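Local coordinates for alginate lyase (Paenibacillus sp. FPU-7, PDB 6KFN), which cleaves the uronic acid polysaccharide alginate, probably by the beta-elimination usual for polysaccharide lyases, and is built as a right-handed beta-helix, at residues R4-A9 against P23-V28; I51-A56 against W82-L87; Q242-V247 against N272-A277. All blocks are in the same frame, centred on the assembly; numbering follows the deposited sequence.

Contact 1: residues R4-A9 against P23-V28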
loop_
_atom_site.group_PDB
_atom_site.type_symbol
_atom_site.label_atom_id
_atom_site.label_comp_id
_atom_site.label_asym_id
_atom_site.label_seq_id
_atom_site.Cartn_x
_atom_site.Cartn_y
_atom_site.Cartn_z
ATOM N N ARG A 4 -12.777 -9.411 -24.805
ATOM C CA ARG A 4 -13.971 -8.575 -24.918
ATOM C C ARG A 4 -13.618 -7.190 -24.411
ATOM O O ARG A 4 -12.977 -7.103 -23.373
ATOM C CB ARG A 4 -15.092 -9.166 -24.095
ATOM C CG ARG A 4 -16.374 -8.459 -24.225
ATOM C CD ARG A 4 -17.536 -9.284 -23.648
ATOM N NE ARG A 4 -17.402 -9.462 -22.193
ATOM C CZ ARG A 4 -18.421 -9.692 -21.394
ATOM N NH1 ARG A 4 -19.673 -9.721 -21.869
ATOM N NH2 ARG A 4 -18.230 -9.880 -20.077
ATOM N N THR A 5 -14.052 -6.152 -25.111
ATOM C CA THR A 5 -13.834 -4.773 -24.705
ATOM C C THR A 5 -15.152 -4.160 -24.278
ATOM O O THR A 5 -16.141 -4.257 -25.011
ATOM C CB THR A 5 -13.210 -3.970 -25.838
ATOM O OG1 THR A 5 -11.993 -4.593 -26.265
ATOM C CG2 THR A 5 -12.912 -2.553 -25.417
ATOM N N ILE A 6 -15.155 -3.536 -23.124
ATOM C CA ILE A 6 -16.324 -2.844 -22.600
ATOM C C ILE A 6 -15.895 -1.413 -22.308
ATOM O O ILE A 6 -15.100 -1.196 -21.398
ATOM C CB ILE A 6 -16.936 -3.533 -21.361
ATOM C CG1 ILE A 6 -17.040 -5.062 -21.527
ATOM C CG2 ILE A 6 -18.298 -2.917 -21.121
ATOM C CD1 ILE A 6 -15.796 -5.854 -21.099
ATOM N N SER A 7 -16.379 -0.473 -23.102
ATOM C CA SER A 7 -15.966 0.929 -22.993
ATOM C C SER A 7 -17.012 1.671 -22.172
ATOM O O SER A 7 -18.154 1.786 -22.607
ATOM C CB SER A 7 -15.861 1.520 -24.414
ATOM O OG SER A 7 -14.870 0.829 -25.164
ATOM N N CYS A 8 -16.661 2.178 -21.015
ATOM C CA CYS A 8 -17.643 2.820 -20.150
ATOM C C CYS A 8 -17.329 4.278 -19.882
ATOM O O CYS A 8 -16.190 4.648 -19.614
ATOM C CB CYS A 8 -17.735 2.112 -18.804
ATOM S SG CYS A 8 -18.537 0.494 -18.871
ATOM N N ALA A 9 -18.382 5.074 -19.828
ATOM C CA ALA A 9 -18.290 6.486 -19.449
ATOM C C ALA A 9 -19.292 6.875 -18.360
ATOM O O ALA A 9 -19.394 8.049 -18.041
ATOM C CB ALA A 9 -18.449 7.383 -20.670
ATOM N N PRO A 23 -13.027 -13.577 -17.467
ATOM C CA PRO A 23 -11.623 -13.631 -17.875
ATOM C C PRO A 23 -11.426 -13.042 -19.263
ATOM O O PRO A 23 -12.165 -13.365 -20.204
ATOM C CB PRO A 23 -11.286 -15.137 -17.808
ATOM C CG PRO A 23 -12.266 -15.668 -16.765
ATOM C CD PRO A 23 -13.539 -14.895 -17.068
ATOM N N GLY A 24 -10.411 -12.184 -19.417
ATOM C CA GLY A 24 -10.084 -11.570 -20.688
ATOM C C GLY A 24 -10.829 -10.283 -20.987
ATOM O O GLY A 24 -10.566 -9.647 -22.005
ATOM N N ASP A 25 -11.728 -9.863 -20.110
ATOM C CA ASP A 25 -12.407 -8.589 -20.325
ATOM C C ASP A 25 -11.415 -7.430 -20.182
ATOM O O ASP A 25 -10.552 -7.435 -19.309
ATOM C CB ASP A 25 -13.562 -8.385 -19.349
ATOM C CG ASP A 25 -14.832 -9.106 -19.693
ATOM O OD1 ASP A 25 -14.923 -9.701 -20.804
ATOM O OD2 ASP A 25 -15.759 -9.035 -18.870
ATOM N N ASP A 26 -11.641 -6.385 -20.987
ATOM C CA ASP A 26 -10.910 -5.113 -20.928
ATOM C C ASP A 26 -11.965 -4.029 -20.728
ATOM O O ASP A 26 -12.658 -3.672 -21.676
ATOM C CB ASP A 26 -10.123 -4.938 -22.204
ATOM C CG ASP A 26 -9.142 -3.795 -22.186
ATOM O OD1 ASP A 26 -8.802 -3.306 -21.107
ATOM O OD2 ASP A 26 -8.677 -3.422 -23.314
ATOM N N ILE A 27 -12.086 -3.566 -19.486
ATOM C CA ILE A 27 -13.043 -2.543 -19.098
ATOM C C ILE A 27 -12.295 -1.210 -19.151
ATOM O O ILE A 27 -11.386 -0.965 -18.359
ATOM C CB ILE A 27 -13.612 -2.821 -17.705
ATOM C CG1 ILE A 27 -14.259 -4.205 -17.650
ATOM C CG2 ILE A 27 -14.579 -1.709 -17.322
ATOM C CD1 ILE A 27 -14.613 -4.647 -16.216
ATOM N N VAL A 28 -12.677 -0.380 -20.130
ATOM C CA VAL A 28 -11.910 0.799 -20.518
ATOM C C VAL A 28 -12.721 2.035 -20.165
ATOM O O VAL A 28 -13.798 2.254 -20.728
ATOM C CB VAL A 28 -11.552 0.776 -22.008
ATOM C CG1 VAL A 28 -10.648 1.953 -22.334
ATOM C CG2 VAL A 28 -10.882 -0.558 -22.402
HETATM O O HOH W 1 -9.567 -3.741 -25.722
#

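Contact 2: residues I51-A56 against W82-L87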
loop_
_atom_site.group_PDB
_atom_site.type_symbol
_atom_site.label_atom_id
_atom_site.label_comp_id
_atom_site.label_asym_id
_atom_site.label_seq_id
_atom_site.Cartn_x
_atom_site.Cartn_y
_atom_site.Cartn_z
ATOM N N ILE A 51 -8.475 -10.004 -15.944
ATOM C CA ILE A 51 -9.579 -9.059 -16.084
ATOM C C ILE A 51 -8.983 -7.675 -15.863
ATOM O O ILE A 51 -8.325 -7.451 -14.856
ATOM C CB ILE A 51 -10.739 -9.346 -15.115
ATOM C CG1 ILE A 51 -11.192 -10.784 -15.229
ATOM C CG2 ILE A 51 -11.895 -8.383 -15.423
ATOM C CD1 ILE A 51 -12.296 -11.197 -14.266
ATOM N N THR A 52 -9.176 -6.757 -16.813
ATOM C CA THR A 52 -8.556 -5.442 -16.749
ATOM C C THR A 52 -9.608 -4.364 -16.522
ATOM O O THR A 52 -10.649 -4.355 -17.177
ATOM C CB THR A 52 -7.788 -5.166 -18.048
ATOM O OG1 THR A 52 -6.772 -6.167 -18.174
ATOM C CG2 THR A 52 -7.126 -3.805 -18.072
ATOM N N ILE A 53 -9.290 -3.426 -15.621
ATOM C CA ILE A 53 -9.976 -2.145 -15.530
ATOM C C ILE A 53 -8.908 -1.073 -15.706
ATOM O O ILE A 53 -7.925 -1.063 -14.972
ATOM C CB ILE A 53 -10.732 -2.014 -14.209
ATOM C CG1 ILE A 53 -11.582 -0.716 -14.236
ATOM C CG2 ILE A 53 -9.910 -2.333 -13.037
ATOM C CD1 ILE A 53 -12.471 -0.651 -13.016
ATOM N N ARG A 54 -9.101 -0.197 -16.685
ATOM C CA ARG A 54 -8.071 0.780 -16.999
ATOM C C ARG A 54 -8.683 2.058 -17.511
ATOM O O ARG A 54 -9.801 2.081 -18.003
ATOM C CB ARG A 54 -7.054 0.219 -17.996
ATOM C CG ARG A 54 -7.637 -0.052 -19.368
ATOM C CD ARG A 54 -6.584 -0.654 -20.262
ATOM N NE ARG A 54 -7.127 -1.038 -21.560
ATOM C CZ ARG A 54 -7.140 -0.283 -22.644
ATOM N NH1 ARG A 54 -6.626 0.945 -22.645
ATOM N NH2 ARG A 54 -7.687 -0.748 -23.754
ATOM N N SER A 55 -7.901 3.117 -17.450
ATOM C CA SER A 55 -8.260 4.357 -18.082
ATOM C C SER A 55 -7.985 4.234 -19.592
ATOM O O SER A 55 -7.012 3.604 -20.033
ATOM C CB SER A 55 -7.427 5.455 -17.402
ATOM O OG SER A 55 -7.808 6.742 -17.782
ATOM N N ALA A 56 -8.837 4.901 -20.367
ATOM C CA ALA A 56 -8.660 4.934 -21.812
ATOM C C ALA A 56 -7.371 5.638 -22.203
ATOM O O ALA A 56 -6.809 5.341 -23.261
ATOM C CB ALA A 56 -9.865 5.619 -22.487
ATOM N N TRP A 82 -6.750 -9.609 -11.577
ATOM C CA TRP A 82 -7.141 -8.318 -12.101
ATOM C C TRP A 82 -5.903 -7.479 -12.387
ATOM O O TRP A 82 -4.985 -7.438 -11.571
ATOM C CB TRP A 82 -8.025 -7.539 -11.096
ATOM C CG TRP A 82 -9.384 -8.136 -10.930
ATOM C CD1 TRP A 82 -9.675 -9.299 -10.255
ATOM C CD2 TRP A 82 -10.609 -7.668 -11.518
ATOM N NE1 TRP A 82 -11.009 -9.571 -10.352
ATOM C CE2 TRP A 82 -11.608 -8.609 -11.146
ATOM C CE3 TRP A 82 -10.963 -6.551 -12.286
ATOM C CZ2 TRP A 82 -12.925 -8.450 -11.510
ATOM C CZ3 TRP A 82 -12.286 -6.408 -12.644
ATOM C CH2 TRP A 82 -13.239 -7.356 -12.266
ATOM N N ASN A 83 -5.923 -6.766 -13.509
ATOM C CA ASN A 83 -4.991 -5.678 -13.820
ATOM C C ASN A 83 -5.764 -4.374 -13.716
ATOM O O ASN A 83 -6.739 -4.170 -14.435
ATOM C CB ASN A 83 -4.423 -5.832 -15.217
ATOM C CG ASN A 83 -3.509 -7.048 -15.355
ATOM O OD1 ASN A 83 -3.033 -7.602 -14.347
ATOM N ND2 ASN A 83 -3.211 -7.431 -16.583
ATOM N N ILE A 84 -5.349 -3.550 -12.765
ATOM C CA ILE A 84 -5.986 -2.271 -12.450
ATOM C C ILE A 84 -4.973 -1.197 -12.806
ATOM O O ILE A 84 -3.929 -1.108 -12.157
ATOM C CB ILE A 84 -6.373 -2.232 -10.959
ATOM C CG1 ILE A 84 -7.308 -3.392 -10.611
ATOM C CG2 ILE A 84 -6.997 -0.894 -10.621
ATOM C CD1 ILE A 84 -7.367 -3.729 -9.154
ATOM N N THR A 85 -5.246 -0.418 -13.869
ATOM C CA THR A 85 -4.194 0.340 -14.530
ATOM C C THR A 85 -4.631 1.763 -14.821
ATOM O O THR A 85 -5.664 1.998 -15.444
ATOM C CB THR A 85 -3.806 -0.354 -15.855
ATOM O OG1 THR A 85 -3.484 -1.711 -15.567
ATOM C CG2 THR A 85 -2.651 0.355 -16.503
ATOM N N GLY A 86 -3.777 2.722 -14.443
ATOM C CA GLY A 86 -3.929 4.076 -14.929
ATOM C C GLY A 86 -5.077 4.856 -14.374
ATOM O O GLY A 86 -5.458 5.849 -14.961
ATOM N N LEU A 87 -5.620 4.488 -13.251
ATOM C CA LEU A 87 -6.794 5.107 -12.667
ATOM C C LEU A 87 -6.433 5.959 -11.457
ATOM O O LEU A 87 -5.469 5.693 -10.749
ATOM C CB LEU A 87 -7.763 4.016 -12.209
ATOM C CG LEU A 87 -8.355 3.180 -13.363
ATOM C CD1 LEU A 87 -9.048 1.947 -12.830
ATOM C CD2 LEU A 87 -9.342 3.983 -14.128
HETATM O O HOH W 2 -4.176 -5.573 -18.691
HETATM O O HOH W 3 -4.759 3.026 -18.518
#

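Contact 3: residues Q242-V247 against N272-A277. With NA (sodium ion), chain C.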
loop_
_atom_site.group_PDB
_atom_site.type_symbol
_atom_site.label_atom_id
_atom_site.label_comp_id
_atom_site.label_asym_id
_atom_site.label_seq_id
_atom_site.Cartn_x
_atom_site.Cartn_y
_atom_site.Cartn_z
ATOM N N GLN A 242 11.115 0.850 11.362
ATOM C CA GLN A 242 11.037 0.111 12.609
ATOM C C GLN A 242 10.675 -1.332 12.338
ATOM O O GLN A 242 10.063 -1.653 11.312
ATOM C CB GLN A 242 9.989 0.725 13.548
ATOM C CG GLN A 242 10.329 2.154 13.940
ATOM C CD GLN A 242 9.241 2.861 14.692
ATOM O OE1 GLN A 242 8.087 2.422 14.741
ATOM N NE2 GLN A 242 9.573 4.003 15.256
ATOM N N VAL A 243 11.043 -2.193 13.288
ATOM C CA VAL A 243 10.634 -3.588 13.299
ATOM C C VAL A 243 10.109 -3.869 14.710
ATOM O O VAL A 243 10.762 -3.480 15.685
ATOM C CB VAL A 243 11.782 -4.559 12.934
ATOM C CG1 VAL A 243 11.243 -5.941 12.600
ATOM C CG2 VAL A 243 12.627 -4.031 11.776
ATOM N N HIS A 244 8.947 -4.500 14.817
ATOM C CA HIS A 244 8.331 -4.802 16.121
ATOM C C HIS A 244 7.838 -6.222 16.137
ATOM O O HIS A 244 7.445 -6.765 15.099
ATOM C CB HIS A 244 7.133 -3.873 16.405
ATOM C CG HIS A 244 7.471 -2.450 16.676
ATOM N ND1 HIS A 244 7.508 -1.473 15.699
ATOM C CD2 HIS A 244 7.735 -1.822 17.843
ATOM C CE1 HIS A 244 7.789 -0.302 16.272
ATOM N NE2 HIS A 244 7.931 -0.497 17.560
ATOM N N VAL A 245 7.789 -6.793 17.362
ATOM C CA VAL A 245 7.248 -8.121 17.613
ATOM C C VAL A 245 5.901 -7.992 18.323
ATOM O O VAL A 245 5.848 -7.687 19.518
ATOM C CB VAL A 245 8.233 -8.947 18.460
ATOM C CG1 VAL A 245 7.692 -10.356 18.643
ATOM C CG2 VAL A 245 9.605 -8.994 17.810
ATOM N N GLN A 246 4.819 -8.258 17.604
ATOM C CA GLN A 246 3.487 -8.259 18.175
ATOM C C GLN A 246 3.052 -9.615 18.677
ATOM O O GLN A 246 2.162 -9.701 19.545
ATOM C CB GLN A 246 2.481 -7.779 17.126
ATOM C CG GLN A 246 2.718 -6.384 16.643
ATOM C CD GLN A 246 3.006 -5.355 17.743
ATOM O OE1 GLN A 246 4.163 -4.983 18.007
ATOM N NE2 GLN A 246 1.950 -4.954 18.414
ATOM N N VAL A 247 3.625 -10.672 18.100
ATOM C CA VAL A 247 3.377 -12.069 18.410
ATOM C C VAL A 247 4.735 -12.730 18.316
ATOM O O VAL A 247 5.495 -12.427 17.384
ATOM C CB VAL A 247 2.392 -12.701 17.375
ATOM C CG1 VAL A 247 2.234 -14.191 17.648
ATOM C CG2 VAL A 247 1.077 -11.990 17.385
ATOM N N ASN A 272 15.265 0.756 13.560
ATOM C CA ASN A 272 15.062 0.560 14.999
ATOM C C ASN A 272 14.268 -0.738 15.161
ATOM O O ASN A 272 13.043 -0.749 14.976
ATOM C CB ASN A 272 14.341 1.754 15.596
ATOM C CG ASN A 272 14.219 1.654 17.077
ATOM O OD1 ASN A 272 14.797 0.754 17.720
ATOM N ND2 ASN A 272 13.500 2.603 17.663
ATOM N N ALA A 273 14.992 -1.825 15.446
ATOM C CA ALA A 273 14.390 -3.137 15.618
ATOM C C ALA A 273 14.155 -3.326 17.116
ATOM O O ALA A 273 15.103 -3.503 17.881
ATOM C CB ALA A 273 15.301 -4.223 15.054
ATOM N N VAL A 274 12.907 -3.213 17.527
ATOM C CA VAL A 274 12.582 -3.141 18.951
ATOM C C VAL A 274 12.486 -4.534 19.570
ATOM O O VAL A 274 11.839 -5.428 19.023
ATOM C CB VAL A 274 11.286 -2.344 19.133
ATOM C CG1 VAL A 274 10.883 -2.255 20.598
ATOM C CG2 VAL A 274 11.438 -0.941 18.544
ATOM N N GLY A 275 13.082 -4.708 20.732
ATOM C CA GLY A 275 12.866 -5.905 21.518
ATOM C C GLY A 275 13.498 -7.121 20.895
ATOM O O GLY A 275 14.702 -7.172 20.650
ATOM N N ASP A 276 12.672 -8.133 20.595
ATOM C CA ASP A 276 13.124 -9.369 20.000
ATOM C C ASP A 276 13.118 -9.335 18.469
ATOM O O ASP A 276 13.433 -10.348 17.841
ATOM C CB ASP A 276 12.240 -10.533 20.489
ATOM C CG ASP A 276 12.376 -10.832 21.925
ATOM O OD1 ASP A 276 13.479 -10.736 22.475
ATOM O OD2 ASP A 276 11.349 -11.200 22.542
ATOM N N ALA A 277 12.774 -8.210 17.851
ATOM C CA ALA A 277 12.706 -8.154 16.404
ATOM C C ALA A 277 14.088 -8.384 15.809
ATOM O O ALA A 277 15.088 -7.990 16.401
ATOM C CB ALA A 277 12.187 -6.792 15.973
HETATM NA NA NA C . 5.991 3.367 15.357
HETATM O O HOH W 4 9.080 -5.448 19.469
HETATM O O HOH W 5 5.649 3.673 13.035
HETATM O O HOH W 6 4.686 1.387 15.381
HETATM O O HOH W 7 6.344 3.090 17.675
#

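Contact 1: residues R4-A9 against P23-V28
Arg4 and Asp25 pair across two parallel strands, 4-8 and 25-28, at the N-terminal end of this right-handed beta-helix. The two side chains run alongside each other, and the guanidinium takes the carboxylate side-on: NE donates to OD1 of Asp25 at 2.9 Å and NH2 to OD2, also at 2.9 Å. The NE bond is nearly straight (165°), although the two flat groups are turned 39° from each other. Arg4 reaches this position because its CG lies anti to the backbone N (chi1 -175°) and the chain then bends at chi3. Arginine suits the place, since Asp25 is buried and an unbalanced charge there would probably be costly; Lys22 N also donates to Asp25 OD2.

Ile6 follows on the same face. Its CD1 lies 3.7 Å from Asp25 CG and 4.1 Å from Ile27 CG1, one methyl lying against both the carboxylate carbon and Ile27, in the layer that helix 11-19 covers with Ala17 and Leu14. On the other face Val28 sets CG2 against CG2 of Thr5 at 4.1 Å, two beta-branched residues well fitted to extended strands. Four backbone hydrogen bonds hold the ladder, among them Cys8 N to Val28 O, next to the Cys8-Cys13 disulfide. Asp26 gives OD1 to a salt bridge with Arg54, while a water donates to its OD2 at 2.6 Å and also meets Thr5 OG1.

Contact 2: residues I51-A56 against W82-L87
The first torsion of Ile51 (chi1 -53°) turns CG2 anti to its backbone N, and with Trp82 CG beside its own backbone N (chi1 -70°) this methyl lies over the six-membered ring. CG2 of Ile51 sits 3.6 Å from the centroid of that ring, 20° off its normal, in a CH-pi contact. CD1 of Ile51 reaches the same ring, 3.9 Å from Trp82 CZ2. The broad ring is a flat floor for both methyls, and its NE1 donates to Ala43 O.

On the same face Ile53 and Ile84 run side by side, with Ile53 CG2 3.7 Å from Ile84 CG1; two conformers are modelled for each, which makes this detail less certain. Beyond the strand, Leu87 brings CD1 to within 3.9 Å of Ile53 CG1, crossing it at about a right angle. Gly86 suits the turn before it, at a positive phi side chains tolerate poorly.

The opposite face is polar. A water donates to Thr52 OG1 at 2.7 Å and accepts from Asn83 ND2 at 3.0 Å, while Asn83 OD1 takes a bond from Gln105. Arg54 keeps CB 3.9 Å from Thr85 CB, while its guanidinium leads away toward strand 25-29. Backbone bonds such as Asn83 N to Ile51 O fix the register. The two faces suit different surroundings: dispersion contacts fill the interior, while hydroxyl, amide and water meet on the partly exposed side.

Contact 3: residues Q242-V247 against N272-A277
His244 and Val274 meet at a slant, the valine lying neither flat over the imidazole nor squarely at its rim. CG2 of Val274 is 3.7 Å from NE2 of the ring, and its CB lies 3.8 Å from CD2. A hydrogen bond from outside the two segments, between ND1 and Asp216 OD1, helps to set the turn of the imidazole; Gln242 OE1 lies in the ring plane at its edge, without a hydrogen bond to it. Replacing His244 with an alanine would probably leave Asp216 OD1 without this partner and open a gap beside CG2 of Val274.

Gln242 points to the same side of the sheet as its neighbour Asn272. Its chain is extended beyond CG (chi2 172°), which carries the amide out to the sodium ion, bound by OE1 at 2.4 Å. Three waters, Tyr210 O and Asp212 OD1 complete six ligands. An amide suits this place because it serves two partners at once: its oxygen takes the metal while NE2 donates to Asp239 OD2, an oxygen that Asn272 ND2 also reaches.

On the other side Val243 lays CG1 against CB of Ala277, 3.6 Å away, a small residue that lets the chain come close. Val245 follows with CG2 3.3 Å from Ala277 N, against the Asp276-Ala277 end of the type II' turn that starts at Val274. Gly275 fits the second position of that turn, where phi is positive. A water accepts from Val245 N and donates to Val274 O, each at 2.8 Å, continuing the pairing after the last direct bond, Val274 N to Val243 O. In-register parallel strands, stacked coil upon coil and leading into turns, are the hallmark of the right-handed beta-helix of the pectate lyase-like clan.

How the contacts relate
Contacts 1 and 2 are neighbours on one wall of the beta-helix, their centres 9 Å apart: strands 25-29 and 51-55 lie side by side, and Ile27 N to Thr52 O probably joins them by a hydrogen bond. Contact 3 belongs to a different parallel sheet on the opposite side of the chain's centre, about 37 Å from contact 2 and 45 Å from contact 1, centre to centre. Contact 2 is the most buried and leans on apolar side chains. Helix 11-19 packs on the apolar face of both contacts 1 and 2; a salt bridge across its own strands distinguishes contact 1. Contact 3 has fewer strand bonds and adds a metal, a water bridge and a largely exposed turn.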